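PDB 5OA9: eukaryotic translation initiation factor 2D from Homo sapiens, which delivers initiator tRNA to the P-site of the 40S ribosomal subunit without GTP, and is present here as its C-terminal part with SWIB/MDM2 and SUI1 domains. Local coordinates for residues A[34-39]-A[87-92]; A[55-60]-A[79-84]; A[113-118]-A[137-142]; A[126-131]-A[169-174]. All blocks are in the same frame, centred on the assembly; numbering follows the deposited sequence.

Interaction 1 (A[34-39]-A[87-92])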
loop_
_atom_site.group_PDB
_atom_site.type_symbol
_atom_site.label_atom_id
_atom_site.label_comp_id
_atom_site.label_asym_id
_atom_site.label_seq_id
_atom_site.Cartn_x
_atom_site.Cartn_y
_atom_site.Cartn_z
ATOM N N GLU A 34 2.877 -15.978 1.374
ATOM C CA GLU A 34 3.588 -16.673 0.311
ATOM C C GLU A 34 5.090 -16.582 0.518
ATOM O O GLU A 34 5.818 -17.543 0.270
ATOM C CB GLU A 34 3.232 -16.100 -1.052
ATOM C CG GLU A 34 1.758 -16.102 -1.371
ATOM C CD GLU A 34 1.491 -15.557 -2.754
ATOM O OE1 GLU A 34 0.845 -14.495 -2.859
ATOM O OE2 GLU A 34 1.941 -16.190 -3.734
ATOM N N VAL A 35 5.548 -15.415 0.954
ATOM C CA VAL A 35 6.963 -15.209 1.238
ATOM C C VAL A 35 7.432 -16.181 2.314
ATOM O O VAL A 35 8.467 -16.839 2.167
ATOM C CB VAL A 35 7.242 -13.759 1.686
ATOM C CG1 VAL A 35 8.720 -13.589 2.015
ATOM C CG2 VAL A 35 6.820 -12.780 0.597
ATOM N N ARG A 36 6.660 -16.287 3.388
ATOM C CA ARG A 36 6.996 -17.211 4.465
ATOM C C ARG A 36 7.117 -18.643 3.953
ATOM O O ARG A 36 8.092 -19.334 4.246
ATOM C CB ARG A 36 5.953 -17.139 5.584
ATOM C CG ARG A 36 6.151 -15.961 6.516
ATOM C CD ARG A 36 5.184 -15.994 7.686
ATOM N NE ARG A 36 5.529 -14.980 8.678
ATOM C CZ ARG A 36 5.173 -13.702 8.597
ATOM N NH1 ARG A 36 4.455 -13.273 7.567
ATOM N NH2 ARG A 36 5.536 -12.851 9.548
ATOM N N THR A 37 6.128 -19.076 3.181
ATOM C CA THR A 37 6.128 -20.420 2.618
ATOM C C THR A 37 7.363 -20.664 1.752
ATOM O O THR A 37 8.022 -21.699 1.859
ATOM C CB THR A 37 4.864 -20.664 1.779
ATOM O OG1 THR A 37 3.720 -20.635 2.639
ATOM C CG2 THR A 37 4.932 -22.007 1.076
ATOM N N ILE A 38 7.676 -19.693 0.903
ATOM C CA ILE A 38 8.809 -19.810 -0.006
ATOM C C ILE A 38 10.127 -19.921 0.762
ATOM O O ILE A 38 10.986 -20.734 0.421
ATOM C CB ILE A 38 8.857 -18.607 -0.977
ATOM C CG1 ILE A 38 7.738 -18.730 -2.011
ATOM C CG2 ILE A 38 10.201 -18.529 -1.671
ATOM C CD1 ILE A 38 7.360 -17.408 -2.667
ATOM N N VAL A 39 10.279 -19.114 1.807
ATOM C CA VAL A 39 11.519 -19.103 2.575
ATOM C C VAL A 39 11.660 -20.377 3.419
ATOM O O VAL A 39 12.750 -20.940 3.525
ATOM C CB VAL A 39 11.607 -17.846 3.473
ATOM C CG1 VAL A 39 12.827 -17.903 4.376
ATOM C CG2 VAL A 39 11.640 -16.588 2.614
ATOM N N ARG A 87 13.557 -10.325 8.290
ATOM C CA ARG A 87 14.571 -9.784 7.394
ATOM C C ARG A 87 14.170 -9.931 5.928
ATOM O O ARG A 87 14.308 -8.990 5.147
ATOM C CB ARG A 87 15.919 -10.466 7.625
ATOM C CG ARG A 87 16.623 -10.072 8.910
ATOM C CD ARG A 87 17.851 -10.942 9.098
ATOM N NE ARG A 87 18.525 -10.738 10.378
ATOM C CZ ARG A 87 19.656 -10.055 10.529
ATOM N NH1 ARG A 87 20.242 -9.494 9.479
ATOM N NH2 ARG A 87 20.202 -9.933 11.731
ATOM N N CYS A 88 13.685 -11.113 5.552
ATOM C CA CYS A 88 13.280 -11.352 4.168
ATOM C C CYS A 88 12.186 -10.374 3.731
ATOM O O CYS A 88 12.261 -9.778 2.650
ATOM C CB CYS A 88 12.810 -12.796 3.987
ATOM S SG CYS A 88 14.174 -14.027 3.933
ATOM N N LEU A 89 11.184 -10.192 4.584
ATOM C CA LEU A 89 10.080 -9.284 4.283
ATOM C C LEU A 89 10.545 -7.835 4.143
ATOM O O LEU A 89 10.069 -7.109 3.269
ATOM C CB LEU A 89 9.000 -9.384 5.362
ATOM C CG LEU A 89 8.154 -10.656 5.310
ATOM C CD1 LEU A 89 7.342 -10.820 6.585
ATOM C CD2 LEU A 89 7.247 -10.637 4.085
ATOM N N GLU A 90 11.485 -7.423 4.989
ATOM C CA GLU A 90 11.979 -6.045 4.967
ATOM C C GLU A 90 12.834 -5.746 3.737
ATOM O O GLU A 90 12.948 -4.593 3.315
ATOM C CB GLU A 90 12.781 -5.745 6.235
ATOM C CG GLU A 90 11.904 -5.450 7.441
ATOM C CD GLU A 90 12.670 -5.436 8.750
ATOM O OE1 GLU A 90 13.884 -5.736 8.744
ATOM O OE2 GLU A 90 12.049 -5.125 9.790
ATOM N N LYS A 91 13.434 -6.783 3.167
ATOM C CA LYS A 91 14.302 -6.616 2.006
ATOM C C LYS A 91 13.502 -6.539 0.714
ATOM O O LYS A 91 14.001 -6.066 -0.307
ATOM C CB LYS A 91 15.315 -7.762 1.925
ATOM C CG LYS A 91 16.443 -7.678 2.944
ATOM C CD LYS A 91 17.363 -6.506 2.645
ATOM C CE LYS A 91 18.478 -6.396 3.672
ATOM N NZ LYS A 91 19.321 -5.194 3.417
ATOM N N LEU A 92 12.262 -7.018 0.755
ATOM C CA LEU A 92 11.387 -6.923 -0.407
ATOM C C LEU A 92 10.873 -5.499 -0.560
ATOM O O LEU A 92 10.904 -4.709 0.386
ATOM C CB LEU A 92 10.219 -7.908 -0.288
ATOM C CG LEU A 92 10.592 -9.394 -0.307
ATOM C CD1 LEU A 92 9.500 -10.242 0.315
ATOM C CD2 LEU A 92 10.857 -9.843 -1.731
#
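Cys88 meets Val39 where helix 81-91 crosses helix 32-45. Its SG lies 3.8 Å from Val39 CG2 and a little farther from CG1, so the sulfur sits against both methyls of the valine. No hydrogen bond joins the two segments; methyls and a sulfur make most of the contact, with one guanidinium at its edge.

Leu89 comes next and serves two partners with its two methyls. CD2 turns to Val35 and lies 3.9 Å from Val35 CG1. CD1 goes to Arg36, with Arg36 NH1 at 3.9 Å and the other end nitrogen about as close. The leucine and arginine side chains cross at about a right angle. Arg36 runs extended from CG to NE, which carries the guanidinium out to this methyl.

Leu92 follows the last helical turn. Its CD1 approaches Val35 tip to tip and lies 3.7 Å from Val35 CG2. With CG1 anti to the backbone N (chi1 178°), both Val35 methyls face Leu92 CD1 at nearly equal distance.

The axes of helix segments 34-39 and 87-91 approach to 10.5 Å, with 124° between their N-to-C directions. Val39 also packs on Leu84 and Leu85 of helix 81-91. Tyr9 of strand 4-10 touches Leu89 and Leu92, and Leu30 of strand 29-30 touches Val35. The contact thus joins two SWIB/MDM2 helices beside the sheet that holds strands 4-10 and 29-30.

Interaction 2 (A[55-60]-A[79-84])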
loop_
_atom_site.group_PDB
_atom_site.type_symbol
_atom_site.label_atom_id
_atom_site.label_comp_id
_atom_site.label_asym_id
_atom_site.label_seq_id
_atom_site.Cartn_x
_atom_site.Cartn_y
_atom_site.Cartn_z
ATOM N N ASN A 55 14.639 -24.583 15.467
ATOM C CA ASN A 55 14.265 -23.169 15.388
ATOM C C ASN A 55 15.284 -22.361 14.582
ATOM O O ASN A 55 15.069 -21.178 14.301
ATOM C CB ASN A 55 14.123 -22.568 16.797
ATOM C CG ASN A 55 13.602 -21.137 16.781
ATOM O OD1 ASN A 55 12.640 -20.824 16.073
ATOM N ND2 ASN A 55 14.245 -20.258 17.549
ATOM N N LEU A 56 16.399 -22.994 14.215
ATOM C CA LEU A 56 17.510 -22.263 13.601
ATOM C C LEU A 56 17.774 -22.658 12.150
ATOM O O LEU A 56 17.721 -23.840 11.792
ATOM C CB LEU A 56 18.797 -22.468 14.410
ATOM C CG LEU A 56 18.842 -21.921 15.837
ATOM C CD1 LEU A 56 20.233 -22.162 16.442
ATOM C CD2 LEU A 56 18.501 -20.439 15.854
ATOM N N VAL A 57 18.077 -21.655 11.332
ATOM C CA VAL A 57 18.472 -21.864 9.940
ATOM C C VAL A 57 19.915 -21.439 9.681
ATOM O O VAL A 57 20.266 -20.269 9.851
ATOM C CB VAL A 57 17.565 -21.089 8.967
ATOM C CG1 VAL A 57 18.013 -21.316 7.537
ATOM C CG2 VAL A 57 16.102 -21.492 9.155
ATOM N N ARG A 58 20.743 -22.384 9.250
ATOM C CA ARG A 58 22.103 -22.061 8.847
ATOM C C ARG A 58 22.079 -21.357 7.490
ATOM O O ARG A 58 21.513 -21.869 6.526
ATOM C CB ARG A 58 22.970 -23.323 8.785
ATOM C CG ARG A 58 24.421 -23.052 8.401
ATOM C CD ARG A 58 25.206 -24.338 8.172
ATOM N NE ARG A 58 24.647 -25.143 7.089
ATOM C CZ ARG A 58 24.888 -24.939 5.797
ATOM N NH1 ARG A 58 25.679 -23.943 5.411
ATOM N NH2 ARG A 58 24.336 -25.728 4.885
ATOM N N LEU A 59 22.693 -20.182 7.421
ATOM C CA LEU A 59 22.683 -19.387 6.198
ATOM C C LEU A 59 23.666 -19.898 5.141
ATOM O O LEU A 59 24.856 -20.055 5.414
ATOM C CB LEU A 59 22.993 -17.925 6.522
ATOM C CG LEU A 59 22.161 -17.329 7.660
ATOM C CD1 LEU A 59 22.440 -15.844 7.804
ATOM C CD2 LEU A 59 20.672 -17.587 7.446
ATOM N N ASP A 60 23.161 -20.150 3.937
ATOM C CA ASP A 60 24.010 -20.485 2.795
ATOM C C ASP A 60 24.411 -19.167 2.107
ATOM O O ASP A 60 23.899 -18.115 2.483
ATOM C CB ASP A 60 23.279 -21.446 1.843
ATOM C CG ASP A 60 22.061 -20.818 1.180
ATOM O OD1 ASP A 60 21.566 -19.784 1.675
ATOM O OD2 ASP A 60 21.595 -21.368 0.158
ATOM N N LEU A 79 20.280 -17.988 11.831
ATOM C CA LEU A 79 19.213 -17.117 12.306
ATOM C C LEU A 79 18.005 -17.946 12.686
ATOM O O LEU A 79 17.707 -18.944 12.025
ATOM C CB LEU A 79 18.806 -16.090 11.244
ATOM C CG LEU A 79 19.772 -14.951 10.935
ATOM C CD1 LEU A 79 19.280 -14.202 9.714
ATOM C CD2 LEU A 79 19.896 -14.010 12.126
ATOM N N PRO A 80 17.304 -17.547 13.755
ATOM C CA PRO A 80 16.018 -18.191 14.035
ATOM C C PRO A 80 14.995 -17.781 12.995
ATOM O O PRO A 80 15.181 -16.741 12.344
ATOM C CB PRO A 80 15.643 -17.666 15.421
ATOM C CG PRO A 80 16.388 -16.366 15.545
ATOM C CD PRO A 80 17.664 -16.540 14.770
ATOM N N TRP A 81 13.945 -18.580 12.842
ATOM C CA TRP A 81 12.891 -18.324 11.869
ATOM C C TRP A 81 12.358 -16.904 11.939
ATOM O O TRP A 81 12.183 -16.251 10.913
ATOM C CB TRP A 81 11.738 -19.302 12.074
ATOM C CG TRP A 81 12.118 -20.715 11.808
ATOM C CD1 TRP A 81 12.290 -21.708 12.726
ATOM C CD2 TRP A 81 12.389 -21.294 10.531
ATOM N NE1 TRP A 81 12.648 -22.877 12.098
ATOM C CE2 TRP A 81 12.718 -22.650 10.748
ATOM C CE3 TRP A 81 12.384 -20.800 9.223
ATOM C CZ2 TRP A 81 13.033 -23.519 9.705
ATOM C CZ3 TRP A 81 12.700 -21.662 8.187
ATOM C CH2 TRP A 81 13.024 -23.007 8.434
ATOM N N ASP A 82 12.104 -16.433 13.154
ATOM C CA ASP A 82 11.501 -15.123 13.356
ATOM C C ASP A 82 12.341 -14.025 12.705
ATOM O O ASP A 82 11.818 -13.174 11.978
ATOM C CB ASP A 82 11.330 -14.848 14.851
ATOM C CG ASP A 82 10.467 -13.633 15.128
ATOM O OD1 ASP A 82 9.416 -13.479 14.471
ATOM O OD2 ASP A 82 10.839 -12.833 16.013
ATOM N N SER A 83 13.645 -14.065 12.945
ATOM C CA SER A 83 14.550 -13.065 12.390
ATOM C C SER A 83 14.701 -13.236 10.888
ATOM O O SER A 83 14.631 -12.264 10.142
ATOM C CB SER A 83 15.917 -13.144 13.063
ATOM O OG SER A 83 15.781 -13.098 14.469
ATOM N N LEU A 84 14.917 -14.475 10.450
ATOM C CA LEU A 84 15.069 -14.774 9.026
ATOM C C LEU A 84 13.892 -14.257 8.200
ATOM O O LEU A 84 14.082 -13.602 7.167
ATOM C CB LEU A 84 15.231 -16.280 8.818
ATOM C CG LEU A 84 15.250 -16.752 7.362
ATOM C CD1 LEU A 84 16.340 -16.038 6.574
ATOM C CD2 LEU A 84 15.440 -18.267 7.312
#
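Val57 lies under the indole of Trp81, and its side chain can be followed atom by atom. CB is 3.9 Å from Leu84 CD2 and also near the carbonyl O of Leu79. CG1 stands anti to the backbone N (chi1 179°) and stays on the Leu84 side. CG2 points at the ring. It sits 3.5 Å from the centroid of the Trp81 six-membered ring, 11° off the ring normal, in a CH-pi contact over the face. CG2 also touches Leu84 CD2, so the methyl fits into the corner formed by indole and leucine.

The backbones pair as antiparallel strands. Val57 and Leu79 form a hydrogen-bonded pair, with Val57 N to Leu79 O at 2.8 Å and Leu79 N to Val57 O at 3.0 Å. Asn55 O then takes Trp81 N at 3.2 Å. The indole NE1 bonds to Lys54 O and gives Trp81 a second polar tie to this part of the chain. Beyond the pair, Leu59 CD1 meets Leu79 CD1 at 4.0 Å.

The arrangement is a small two-stranded antiparallel sheet of the SWIB/MDM2 domain. Helix 61-67 separates its strands in the chain, and the second runs directly into helix 81-91, with Pro80 at the N-cap.

Interaction 3 (A[113-118]-A[137-142])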
loop_
_atom_site.group_PDB
_atom_site.type_symbol
_atom_site.label_atom_id
_atom_site.label_comp_id
_atom_site.label_asym_id
_atom_site.label_seq_id
_atom_site.Cartn_x
_atom_site.Cartn_y
_atom_site.Cartn_z
ATOM N N CYS A 113 -1.382 5.397 1.854
ATOM C CA CYS A 113 -1.714 6.535 2.699
ATOM C C CYS A 113 -3.205 6.810 2.574
ATOM O O CYS A 113 -3.810 6.473 1.563
ATOM C CB CYS A 113 -0.906 7.767 2.290
ATOM S SG CYS A 113 0.884 7.558 2.454
ATOM N N PRO A 114 -3.811 7.414 3.605
ATOM C CA PRO A 114 -5.241 7.694 3.459
ATOM C C PRO A 114 -5.542 8.749 2.401
ATOM O O PRO A 114 -4.681 9.556 2.053
ATOM C CB PRO A 114 -5.646 8.217 4.841
ATOM C CG PRO A 114 -4.370 8.681 5.464
ATOM C CD PRO A 114 -3.304 7.766 4.941
ATOM N N ILE A 115 -6.769 8.724 1.906
ATOM C CA ILE A 115 -7.328 9.853 1.178
ATOM C C ILE A 115 -7.462 10.995 2.168
ATOM O O ILE A 115 -7.891 10.783 3.305
ATOM C CB ILE A 115 -8.675 9.493 0.557
ATOM C CG1 ILE A 115 -8.449 8.456 -0.543
ATOM C CG2 ILE A 115 -9.405 10.759 0.021
ATOM C CD1 ILE A 115 -9.699 7.767 -1.010
ATOM N N ASP A 116 -7.060 12.191 1.752
ATOM C CA ASP A 116 -6.982 13.323 2.663
ATOM C C ASP A 116 -7.938 14.434 2.235
ATOM O O ASP A 116 -7.869 14.919 1.111
ATOM C CB ASP A 116 -5.541 13.841 2.729
ATOM C CG ASP A 116 -5.391 15.039 3.646
ATOM O OD1 ASP A 116 -5.537 14.873 4.880
ATOM O OD2 ASP A 116 -5.116 16.146 3.134
ATOM N N ILE A 117 -8.842 14.813 3.140
ATOM C CA ILE A 117 -9.844 15.837 2.877
ATOM C C ILE A 117 -9.587 17.032 3.780
ATOM O O ILE A 117 -9.429 16.870 4.992
ATOM C CB ILE A 117 -11.272 15.312 3.132
ATOM C CG1 ILE A 117 -11.520 14.013 2.362
ATOM C CG2 ILE A 117 -12.310 16.374 2.814
ATOM C CD1 ILE A 117 -12.746 13.256 2.833
ATOM N N THR A 118 -9.542 18.224 3.195
ATOM C CA THR A 118 -9.311 19.444 3.956
ATOM C C THR A 118 -10.289 20.532 3.542
ATOM O O THR A 118 -10.894 20.464 2.470
ATOM C CB THR A 118 -7.869 19.978 3.781
ATOM O OG1 THR A 118 -7.538 20.037 2.386
ATOM C CG2 THR A 118 -6.872 19.075 4.485
ATOM N N TYR A 137 -5.644 5.071 -4.597
ATOM C CA TYR A 137 -6.710 4.065 -4.536
ATOM C C TYR A 137 -7.245 3.666 -5.912
ATOM O O TYR A 137 -8.245 2.953 -6.015
ATOM C CB TYR A 137 -7.846 4.571 -3.647
ATOM C CG TYR A 137 -7.379 4.613 -2.224
ATOM C CD1 TYR A 137 -6.630 5.680 -1.751
ATOM C CD2 TYR A 137 -7.623 3.549 -1.370
ATOM C CE1 TYR A 137 -6.162 5.691 -0.452
ATOM C CE2 TYR A 137 -7.167 3.553 -0.085
ATOM C CZ TYR A 137 -6.442 4.624 0.370
ATOM O OH TYR A 137 -5.982 4.604 1.658
ATOM N N GLY A 138 -6.566 4.109 -6.965
ATOM C CA GLY A 138 -6.976 3.774 -8.324
ATOM C C GLY A 138 -8.185 4.585 -8.778
ATOM O O GLY A 138 -8.840 4.238 -9.757
ATOM N N LEU A 139 -8.487 5.658 -8.058
ATOM C CA LEU A 139 -9.597 6.535 -8.435
ATOM C C LEU A 139 -9.136 7.635 -9.380
ATOM O O LEU A 139 -8.078 8.238 -9.196
ATOM C CB LEU A 139 -10.248 7.152 -7.198
ATOM C CG LEU A 139 -11.030 6.160 -6.332
ATOM C CD1 LEU A 139 -11.378 6.790 -4.997
ATOM C CD2 LEU A 139 -12.292 5.715 -7.048
ATOM N N ASP A 140 -9.943 7.882 -10.399
ATOM C CA ASP A 140 -9.657 8.917 -11.375
ATOM C C ASP A 140 -10.234 10.236 -10.869
ATOM O O ASP A 140 -11.447 10.359 -10.723
ATOM C CB ASP A 140 -10.241 8.520 -12.736
ATOM C CG ASP A 140 -10.170 9.631 -13.760
ATOM O OD1 ASP A 140 -9.475 10.636 -13.506
ATOM O OD2 ASP A 140 -10.797 9.482 -14.834
ATOM N N PRO A 141 -9.361 11.214 -10.574
ATOM C CA PRO A 141 -9.813 12.508 -10.039
ATOM C C PRO A 141 -10.851 13.203 -10.919
ATOM O O PRO A 141 -11.739 13.865 -10.386
ATOM C CB PRO A 141 -8.522 13.332 -9.984
ATOM C CG PRO A 141 -7.433 12.284 -9.783
ATOM C CD PRO A 141 -7.888 11.125 -10.644
ATOM N N TYR A 142 -10.754 13.052 -12.241
ATOM C CA TYR A 142 -11.705 13.746 -13.113
ATOM C C TYR A 142 -13.084 13.094 -13.024
ATOM O O TYR A 142 -14.105 13.766 -13.173
ATOM C CB TYR A 142 -11.205 13.776 -14.564
ATOM C CG TYR A 142 -9.926 14.572 -14.716
ATOM C CD1 TYR A 142 -9.953 15.949 -14.907
ATOM C CD2 TYR A 142 -8.689 13.947 -14.619
ATOM C CE1 TYR A 142 -8.777 16.679 -15.016
ATOM C CE2 TYR A 142 -7.517 14.663 -14.728
ATOM C CZ TYR A 142 -7.562 16.021 -14.925
ATOM O OH TYR A 142 -6.376 16.712 -15.035
#
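Tyr137 OH donates a hydrogen bond of 2.9 Å to the backbone O of Cys113. The hydroxyl reaches the carbonyl from above its plane, at a C=O...O angle of 122°, and does not lie on a lone pair. The carbonyl O itself is at the edge of the tyrosine ring, near the ring plane, and CE1 is also close to it. The bond ties a buried side chain to the backbone just ahead of strand 115-122.

Ile115 comes to the same ring over a face. Its CG1 is 3.5 Å from Tyr137 CD1. Its CD1 stands 4.2 Å from the ring centroid, 28° off the normal, a CH-pi contact. The two side chains cross at a slant. Ile115 CG1 lies beside the backbone N (chi1 -67°), and from there the chain reaches the ring although its CB does not face it. CD1 also has a looser contact with Leu139 CD1 at 4.4 Å.

Farther along, Asp140 caps the next helix through OD1, which accepts from Tyr142 N. Around the contact, Ile115 packs on Val131 of strand 126-132 and on Leu184 of helix 177-187. Its backbone bonds to His194 and Gln196. In this way the start of strand 115-122 is held against the turn that leads into helix 141-152 of the SUI1 domain.

Interaction 4 (A[126-131]-A[169-174])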
loop_
_atom_site.group_PDB
_atom_site.type_symbol
_atom_site.label_atom_id
_atom_site.label_comp_id
_atom_site.label_asym_id
_atom_site.label_seq_id
_atom_site.Cartn_x
_atom_site.Cartn_y
_atom_site.Cartn_z
ATOM N N LYS A 126 -16.192 31.909 2.405
ATOM C CA LYS A 126 -16.403 30.981 1.301
ATOM C C LYS A 126 -15.382 29.853 1.349
ATOM O O LYS A 126 -14.210 30.049 1.028
ATOM C CB LYS A 126 -16.318 31.706 -0.041
ATOM C CG LYS A 126 -17.389 32.763 -0.244
ATOM C CD LYS A 126 -17.246 33.425 -1.605
ATOM C CE LYS A 126 -18.356 34.434 -1.848
ATOM N NZ LYS A 126 -19.695 33.785 -1.845
ATOM N N LYS A 127 -15.824 28.668 1.748
ATOM C CA LYS A 127 -14.906 27.548 1.868
ATOM C C LYS A 127 -14.787 26.741 0.576
ATOM O O LYS A 127 -15.640 26.812 -0.310
ATOM C CB LYS A 127 -15.329 26.623 3.010
ATOM C CG LYS A 127 -15.154 27.230 4.392
ATOM C CD LYS A 127 -15.248 26.166 5.468
ATOM C CE LYS A 127 -15.079 26.757 6.858
ATOM N NZ LYS A 127 -16.304 27.450 7.324
ATOM N N VAL A 128 -13.704 25.984 0.487
ATOM C CA VAL A 128 -13.485 25.071 -0.625
ATOM C C VAL A 128 -13.060 23.743 -0.035
ATOM O O VAL A 128 -12.245 23.705 0.881
ATOM C CB VAL A 128 -12.412 25.587 -1.608
ATOM C CG1 VAL A 128 -12.084 24.511 -2.646
ATOM C CG2 VAL A 128 -12.875 26.873 -2.287
ATOM N N THR A 129 -13.639 22.656 -0.537
ATOM C CA THR A 129 -13.306 21.318 -0.068
ATOM C C THR A 129 -12.226 20.758 -0.979
ATOM O O THR A 129 -12.365 20.822 -2.203
ATOM C CB THR A 129 -14.560 20.416 -0.049
ATOM O OG1 THR A 129 -15.572 21.027 0.773
ATOM C CG2 THR A 129 -14.221 19.015 0.487
ATOM N N VAL A 130 -11.135 20.260 -0.393
ATOM C CA VAL A 130 -9.992 19.763 -1.166
ATOM C C VAL A 130 -9.726 18.291 -0.864
ATOM O O VAL A 130 -9.621 17.884 0.299
ATOM C CB VAL A 130 -8.713 20.592 -0.882
ATOM C CG1 VAL A 130 -7.506 20.033 -1.640
ATOM C CG2 VAL A 130 -8.931 22.062 -1.229
ATOM N N VAL A 131 -9.616 17.490 -1.918
ATOM C CA VAL A 131 -9.497 16.047 -1.771
ATOM C C VAL A 131 -8.231 15.521 -2.434
ATOM O O VAL A 131 -8.070 15.635 -3.654
ATOM C CB VAL A 131 -10.722 15.322 -2.375
ATOM C CG1 VAL A 131 -10.689 13.845 -2.006
ATOM C CG2 VAL A 131 -12.015 15.969 -1.891
ATOM N N GLN A 169 -5.454 17.102 -7.132
ATOM C CA GLN A 169 -6.471 17.226 -6.101
ATOM C C GLN A 169 -7.794 17.668 -6.722
ATOM O O GLN A 169 -7.822 18.374 -7.738
ATOM C CB GLN A 169 -6.033 18.214 -5.020
ATOM C CG GLN A 169 -5.746 19.623 -5.533
ATOM C CD GLN A 169 -5.187 20.525 -4.442
ATOM O OE1 GLN A 169 -4.429 20.077 -3.581
ATOM N NE2 GLN A 169 -5.567 21.796 -4.468
ATOM N N VAL A 170 -8.887 17.221 -6.119
ATOM C CA VAL A 170 -10.210 17.669 -6.518
ATOM C C VAL A 170 -10.618 18.802 -5.586
ATOM O O VAL A 170 -10.455 18.694 -4.361
ATOM C CB VAL A 170 -11.244 16.522 -6.456
ATOM C CG1 VAL A 170 -12.669 17.051 -6.657
ATOM C CG2 VAL A 170 -10.902 15.448 -7.483
ATOM N N GLN A 171 -11.114 19.887 -6.165
ATOM C CA GLN A 171 -11.639 21.002 -5.384
ATOM C C GLN A 171 -13.124 21.168 -5.634
ATOM O O GLN A 171 -13.569 21.204 -6.781
ATOM C CB GLN A 171 -10.902 22.294 -5.729
ATOM C CG GLN A 171 -9.414 22.201 -5.476
ATOM C CD GLN A 171 -8.666 23.445 -5.894
ATOM O OE1 GLN A 171 -7.448 23.422 -6.041
ATOM N NE2 GLN A 171 -9.391 24.543 -6.087
ATOM N N ILE A 172 -13.895 21.266 -4.556
ATOM C CA ILE A 172 -15.322 21.533 -4.676
ATOM C C ILE A 172 -15.677 22.809 -3.921
ATOM O O ILE A 172 -15.259 22.996 -2.773
ATOM C CB ILE A 172 -16.166 20.360 -4.140
ATOM C CG1 ILE A 172 -15.569 19.011 -4.564
ATOM C CG2 ILE A 172 -17.607 20.495 -4.606
ATOM C CD1 ILE A 172 -14.720 18.330 -3.472
ATOM N N GLN A 173 -16.419 23.698 -4.575
ATOM C CA GLN A 173 -16.871 24.924 -3.926
ATOM C C GLN A 173 -17.753 24.583 -2.735
ATOM O O GLN A 173 -18.596 23.690 -2.819
ATOM C CB GLN A 173 -17.631 25.816 -4.911
ATOM C CG GLN A 173 -16.771 26.384 -6.036
ATOM C CD GLN A 173 -15.638 27.257 -5.528
ATOM O OE1 GLN A 173 -15.824 28.076 -4.629
ATOM N NE2 GLN A 173 -14.451 27.080 -6.099
ATOM N N GLY A 174 -17.548 25.285 -1.627
ATOM C CA GLY A 174 -18.351 25.071 -0.434
ATOM C C GLY A 174 -17.814 23.985 0.486
ATOM O O GLY A 174 -16.768 23.381 0.229
#
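Thr129 and Ile172 form the middle hydrogen-bonded pair between two antiparallel strands. Thr129 N to Ile172 O and Ile172 N to Thr129 O are each 2.8 Å. Val131 and Val170 make the next such pair, with Val131 N to Val170 O at 2.8 Å. At the other end Gly174 N bonds to Lys127 O at a more bent angle of 138°. Between these pairs, CA-H...O contacts fill in, such as Gln171 CA to Thr129 O.

One side-chain bond crosses the strands. Thr129 OG1 donates to Gly174 O at 2.7 Å, and the same hydroxyl receives Gln176 N, so it links the strand to the turn after Gly174. Gly174 leaves the strand with a positive phi (88°), which suits a residue without a side chain. Within 169-174, Gln169 NE2 bonds to Gln171 OE1 at 2.9 Å, while Gln169 OE1 takes Arg132 NE.

Packing contacts lie on both faces. On the face of Thr129 and Val131, Ile172 CD1 meets Val131 CG2 at 3.9 Å. On the opposite face Val130 CG1 rests against the amide of Gln169, 3.6 Å from OE1, and Val128 CG1 touches Gln171 CB. Gln169 CG sits between the backbone N and the carbonyl carbon (chi1 59°), which brings its amide there.

The strands sit inside the SUI1 sheet, between strand 115-122 and strand 156-160. Helix 141-152 packs on the face of Val170 and Ile172 through Ala145 and Leu148.

The four contacts fall into two domains in series along the chain. Interactions 1 and 2 belong to the SWIB/MDM2 part. They lie about 12 Å apart by centres, share helix 81-91 and touch through Val39 and Leu84. Interaction 2 comes within the span that interaction 1 closes. Interactions 3 and 4 belong to the SUI1 part. Their centres are about 13 Å apart, both reach the same five-stranded sheet, and their segments alternate along the chain. Between the domains no contact touches another: interactions 1 and 3 are about 16 Å apart by nearest atoms, interactions 2 and 4 about 38 Å. Each pair belongs to one domain, and none of the four contacts joins the two.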